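Local coordinates for mbGIPC protein (Monosiga brevicollis, PDB 6X1X) that probably binds the C-terminal tails of partner proteins through this PDZ domain of a GIPC-family signalling protein, at residues H52-N57 and T83-E88. Sequence-based numbering, arbitrary orientation.
Sequences HIAKIN and TMICVE
The imidazole of His52 turns one edge to Val87, whose carbonyl O lies near the ring plane, 4.2 Å from ND1, while the side-chain amide of Asn57 meets Thr83 through its oxygen. That OD1 accepts the backbone N-H of Thr83 at 3.0 Å in an almost straight bond (173°), the donor tilted from the amide plane. Asparagine suits this strand end: its CG lies beside its own backbone N (chi1 -69°), which brings the amide back to Thr83, and the backbone N of Asn57 in turn donates to Thr83 O. Between these ends of the antiparallel strands, neighbours in the PDZ sheet, a classic beta bulge shifts the register by one residue. Ala54 and Lys55 both face Ile85, whose O takes a short bond from Ala54 N (2.8 Å) and a weak one from Lys55 N (3.4 Å). Ala54 turns its CB toward the partner strand, beside Val87 CG2 (3.9 Å), where a larger side chain would probably be crowded; Lys55 packs CB on Ile85 CG1 and sends its extended chain away. On the buried side, Ile53 touches Val69 of helix 66-75 and sets CD1 4.1 Å from Met84 SD. Cutting Ile53 back to an alanine is likely to leave that thioether less confined and open a gap beside Val69. Flexible, unbranched Met84 also runs alongside Ile56, CG to CG1 4.1 Å.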
loop_
_atom_site.group_PDB
_atom_site.type_symbol
_atom_site.label_atom_id
_atom_site.label_comp_id
_atom_site.label_asym_id
_atom_site.label_seq_id
_atom_site.Cartn_x
_atom_site.Cartn_y
_atom_site.Cartn_z
ATOM N N HIS A 52 2.933 -5.005 3.190
ATOM C CA HIS A 52 1.775 -4.768 4.035
ATOM C C HIS A 52 1.564 -3.267 4.205
ATOM O O HIS A 52 2.522 -2.485 4.232
ATOM C CB HIS A 52 1.952 -5.456 5.390
ATOM C CG HIS A 52 1.763 -6.943 5.334
ATOM N ND1 HIS A 52 2.775 -7.812 4.981
ATOM C CD2 HIS A 52 0.670 -7.712 5.561
ATOM C CE1 HIS A 52 2.318 -9.052 5.008
ATOM N NE2 HIS A 52 1.042 -9.018 5.352
ATOM N N ILE A 53 0.301 -2.864 4.307
ATOM C CA ILE A 53 -0.052 -1.460 4.481
ATOM C C ILE A 53 -0.276 -1.229 5.968
ATOM O O ILE A 53 -1.287 -1.658 6.534
ATOM C CB ILE A 53 -1.276 -1.075 3.643
ATOM C CG1 ILE A 53 -0.971 -1.307 2.166
ATOM C CG2 ILE A 53 -1.642 0.388 3.903
ATOM C CD1 ILE A 53 -2.173 -1.141 1.254
ATOM N N ALA A 54 0.661 -0.539 6.609
ATOM C CA ALA A 54 0.603 -0.342 8.051
ATOM C C ALA A 54 -0.176 0.905 8.441
ATOM O O ALA A 54 -0.875 0.896 9.462
ATOM C CB ALA A 54 2.018 -0.262 8.628
ATOM N N LYS A 55 -0.049 1.974 7.660
ATOM C CA LYS A 55 -0.707 3.240 7.955
ATOM C C LYS A 55 -1.011 3.963 6.655
ATOM O O LYS A 55 -0.293 3.819 5.664
ATOM C CB LYS A 55 0.169 4.182 8.794
ATOM C CG LYS A 55 0.568 3.656 10.151
ATOM C CD LYS A 55 1.112 4.752 11.052
ATOM C CE LYS A 55 1.484 4.174 12.410
ATOM N NZ LYS A 55 2.054 5.202 13.321
ATOM N N ILE A 56 -2.067 4.771 6.682
ATOM C CA ILE A 56 -2.344 5.751 5.642
ATOM C C ILE A 56 -2.580 7.076 6.339
ATOM O O ILE A 56 -3.406 7.150 7.255
ATOM C CB ILE A 56 -3.574 5.372 4.800
ATOM C CG1 ILE A 56 -3.307 4.102 4.000
ATOM C CG2 ILE A 56 -3.964 6.534 3.884
ATOM C CD1 ILE A 56 -4.585 3.474 3.466
ATOM N N ASN A 57 -1.834 8.104 5.938
ATOM C CA ASN A 57 -1.987 9.443 6.508
ATOM C C ASN A 57 -1.981 9.411 8.037
ATOM O O ASN A 57 -2.772 10.089 8.700
ATOM C CB ASN A 57 -3.232 10.138 5.959
ATOM C CG ASN A 57 -3.090 10.488 4.503
ATOM O OD1 ASN A 57 -1.990 10.782 4.041
ATOM N ND2 ASN A 57 -4.198 10.455 3.766
ATOM N N THR A 83 0.179 9.891 2.193
ATOM C CA THR A 83 1.308 9.108 2.665
ATOM C C THR A 83 0.821 7.738 3.117
ATOM O O THR A 83 -0.278 7.597 3.657
ATOM C CB THR A 83 2.050 9.835 3.793
ATOM O OG1 THR A 83 2.630 11.038 3.276
ATOM C CG2 THR A 83 3.164 8.976 4.368
ATOM N N MET A 84 1.639 6.721 2.867
ATOM C CA MET A 84 1.308 5.356 3.224
ATOM C C MET A 84 2.576 4.725 3.765
ATOM O O MET A 84 3.643 4.862 3.158
ATOM C CB MET A 84 0.809 4.614 1.981
ATOM C CG MET A 84 0.274 3.226 2.240
ATOM S SD MET A 84 -0.610 2.631 0.789
ATOM C CE MET A 84 0.682 2.664 -0.455
ATOM N N ILE A 85 2.479 4.091 4.923
ATOM C CA ILE A 85 3.596 3.357 5.494
ATOM C C ILE A 85 3.416 1.903 5.106
ATOM O O ILE A 85 2.391 1.287 5.430
ATOM C CB ILE A 85 3.658 3.517 7.019
ATOM C CG1 ILE A 85 3.717 4.996 7.398
ATOM C CG2 ILE A 85 4.860 2.773 7.568
ATOM C CD1 ILE A 85 4.930 5.719 6.867
ATOM N N CYS A 86 4.395 1.370 4.386
ATOM C CA CYS A 86 4.386 -0.009 3.935
ATOM C C CYS A 86 5.500 -0.764 4.643
ATOM O O CYS A 86 6.551 -0.198 4.960
ATOM C CB CYS A 86 4.577 -0.082 2.419
ATOM S SG CYS A 86 3.192 0.635 1.497
ATOM N N VAL A 87 5.253 -2.040 4.919
ATOM C CA VAL A 87 6.220 -2.894 5.599
ATOM C C VAL A 87 6.495 -4.095 4.713
ATOM O O VAL A 87 5.567 -4.798 4.301
ATOM C CB VAL A 87 5.718 -3.338 6.983
ATOM C CG1 VAL A 87 6.768 -4.189 7.669
ATOM C CG2 VAL A 87 5.373 -2.128 7.836
ATOM N N GLU A 88 7.755 -4.319 4.415
ATOM C CA GLU A 88 8.124 -5.440 3.569
ATOM C C GLU A 88 8.146 -6.723 4.391
ATOM O O GLU A 88 8.630 -6.729 5.526
ATOM C CB GLU A 88 9.515 -5.219 2.989
ATOM C CG GLU A 88 9.668 -3.941 2.206
ATOM C CD GLU A 88 10.934 -3.928 1.374
ATOM O OE1 GLU A 88 11.555 -5.004 1.226
ATOM O OE2 GLU A 88 11.303 -2.848 0.866
#